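Local atomic coordinates of 3-carboxy-cis,cis-muconate cycloisomerase (Acinetobacter calcoaceticus, PDB entry 1Q5N), a protein that is a cycloisomerase of the largely helical fumarase/aspartase superfamily and forms an assembly of four protein chains. Residues 389-394 and 411-416. Residues are numbered along the deposited sequence; the frame is centred on the assembly and turned at random.
Sequences HHVVEA and SQVDEV
Val391 projects one methyl, CG1, over the paired methyl tips of Val413 and Val416. The evidence is a nearly regular triangle of carbons: Val391 CG1 lies 4.0 Å from Val413 CG1 and 4.2 Å from Val416 CG2, while Val413 CG1 and Val416 CG2 are 3.7 Å apart. Ordinary van der Waals separations on all three sides identify apolar contact, and no hydrogen bond joins the two segments. In Val391 the touching branch stands trans to the backbone N (chi1 166°), and Val413 uses the same rotamer (chi1 170°); the two side chains run past one another in opposite directions, and CG1 to CG1 is their closest approach. The second branch of Val391, CG2, faces the aliphatic part of Glu415 more loosely, with CG2 4.7 Å from Glu415 CG.

The contact is small, burying 105 Å² in total, of which Val391 accounts for 60 Å²: one residue from 389-394 meets several from 411-416. A CA–CA separation of 8.4 Å between Val391 and Val413 agrees with backbones spaced by side chains alone. Val413 occupies the N-cap position of helix 414-417, so the apolar group enters just where the loop turns into that short helix. Behind Val391, Val392 packs on Ala372 and Val375 of helix 372-383, and Glu415 touches Met383 of that same helix. The centre of the contact lies about 51 Å from the centre of the chain. The methyls thus join helix 385-402 to the N-terminal end of helix 414-417, with helix 406-410 between them in the chain, within the helical adenylosuccinate lyase C-terminal region.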
loop_
_atom_site.group_PDB
_atom_site.type_symbol
_atom_site.label_atom_id
_atom_site.label_comp_id
_atom_site.label_asym_id
_atom_site.label_seq_id
_atom_site.Cartn_x
_atom_site.Cartn_y
_atom_site.Cartn_z
ATOM N N HIS A 389 10.141 -3.739 -48.291
ATOM C CA HIS A 389 10.812 -3.228 -47.108
ATOM C C HIS A 389 12.081 -2.473 -47.479
ATOM O O HIS A 389 12.382 -1.435 -46.901
ATOM C CB HIS A 389 11.195 -4.355 -46.148
ATOM C CG HIS A 389 11.971 -3.878 -44.959
ATOM N ND1 HIS A 389 11.362 -3.404 -43.815
ATOM C CD2 HIS A 389 13.303 -3.683 -44.782
ATOM C CE1 HIS A 389 12.280 -2.930 -42.990
ATOM N NE2 HIS A 389 13.465 -3.084 -43.554
ATOM N N HIS A 390 12.826 -2.981 -48.447
ATOM C CA HIS A 390 14.063 -2.322 -48.775
ATOM C C HIS A 390 13.908 -0.991 -49.479
ATOM O O HIS A 390 14.701 -0.072 -49.276
ATOM C CB HIS A 390 14.993 -3.225 -49.588
ATOM C CG HIS A 390 16.355 -2.629 -49.783
ATOM N ND1 HIS A 390 17.283 -2.542 -48.750
ATOM C CD2 HIS A 390 16.889 -1.942 -50.822
ATOM C CE1 HIS A 390 18.310 -1.822 -49.152
ATOM N NE2 HIS A 390 18.104 -1.439 -50.405
ATOM N N VAL A 391 12.909 -0.852 -50.323
ATOM C CA VAL A 391 12.736 0.433 -50.979
ATOM C C VAL A 391 12.252 1.537 -49.985
ATOM O O VAL A 391 12.666 2.712 -50.060
ATOM C CB VAL A 391 11.766 0.262 -52.136
ATOM C CG1 VAL A 391 11.272 1.611 -52.645
ATOM C CG2 VAL A 391 12.486 -0.509 -53.242
ATOM N N VAL A 392 11.407 1.134 -49.033
ATOM C CA VAL A 392 10.855 2.060 -48.072
ATOM C C VAL A 392 11.900 2.518 -47.058
ATOM O O VAL A 392 11.978 3.698 -46.731
ATOM C CB VAL A 392 9.591 1.455 -47.398
ATOM C CG1 VAL A 392 9.067 2.377 -46.307
ATOM C CG2 VAL A 392 8.503 1.283 -48.454
ATOM N N GLU A 393 12.718 1.591 -46.584
ATOM C CA GLU A 393 13.769 1.944 -45.652
ATOM C C GLU A 393 14.793 2.924 -46.292
ATOM O O GLU A 393 15.229 3.873 -45.654
ATOM C CB GLU A 393 14.462 0.679 -45.170
ATOM C CG GLU A 393 15.726 0.956 -44.401
ATOM C CD GLU A 393 16.553 -0.318 -44.225
ATOM O OE1 GLU A 393 16.455 -1.225 -45.125
ATOM O OE2 GLU A 393 17.301 -0.402 -43.198
ATOM N N ALA A 394 15.156 2.711 -47.551
ATOM C CA ALA A 394 16.095 3.618 -48.197
ATOM C C ALA A 394 15.427 5.006 -48.374
ATOM O O ALA A 394 16.077 6.059 -48.253
ATOM C CB ALA A 394 16.524 3.040 -49.573
ATOM N N SER A 411 7.546 9.147 -54.088
ATOM C CA SER A 411 6.911 9.387 -55.391
ATOM C C SER A 411 7.889 9.531 -56.564
ATOM O O SER A 411 7.483 9.413 -57.729
ATOM C CB SER A 411 5.994 10.622 -55.349
ATOM O OG SER A 411 6.783 11.788 -55.225
ATOM N N GLN A 412 9.161 9.800 -56.282
ATOM C CA GLN A 412 10.117 9.907 -57.377
ATOM C C GLN A 412 11.023 8.669 -57.498
ATOM O O GLN A 412 12.013 8.692 -58.202
ATOM C CB GLN A 412 10.911 11.230 -57.281
ATOM C CG GLN A 412 11.958 11.359 -56.177
ATOM C CD GLN A 412 12.155 12.834 -55.700
ATOM O OE1 GLN A 412 13.115 13.166 -54.963
ATOM N NE2 GLN A 412 11.228 13.707 -56.104
ATOM N N VAL A 413 10.645 7.578 -56.834
ATOM C CA VAL A 413 11.382 6.309 -56.890
ATOM C C VAL A 413 10.814 5.494 -58.058
ATOM O O VAL A 413 9.618 5.208 -58.090
ATOM C CB VAL A 413 11.200 5.491 -55.593
ATOM C CG1 VAL A 413 11.763 4.099 -55.765
ATOM C CG2 VAL A 413 11.879 6.182 -54.459
ATOM N N ASP A 414 11.660 5.101 -59.001
ATOM C CA ASP A 414 11.180 4.379 -60.177
ATOM C C ASP A 414 10.320 3.151 -59.984
ATOM O O ASP A 414 9.190 3.105 -60.473
ATOM C CB ASP A 414 12.351 4.019 -61.084
ATOM C CG ASP A 414 12.958 5.239 -61.743
ATOM O OD1 ASP A 414 12.175 6.132 -62.179
ATOM O OD2 ASP A 414 14.215 5.295 -61.821
ATOM N N GLU A 415 10.873 2.153 -59.306
ATOM C CA GLU A 415 10.180 0.896 -59.031
ATOM C C GLU A 415 8.722 1.173 -58.703
ATOM O O GLU A 415 7.824 0.463 -59.141
ATOM C CB GLU A 415 10.815 0.203 -57.820
ATOM C CG GLU A 415 12.263 -0.286 -57.979
ATOM C CD GLU A 415 13.245 0.787 -58.474
ATOM O OE1 GLU A 415 13.357 1.862 -57.828
ATOM O OE2 GLU A 415 13.915 0.537 -59.515
ATOM N N VAL A 416 8.521 2.224 -57.911
ATOM C CA VAL A 416 7.216 2.669 -57.433
ATOM C C VAL A 416 6.303 3.267 -58.498
ATOM O O VAL A 416 5.143 2.872 -58.598
ATOM C CB VAL A 416 7.407 3.693 -56.287
ATOM C CG1 VAL A 416 6.078 4.167 -55.748
ATOM C CG2 VAL A 416 8.221 3.069 -55.193
#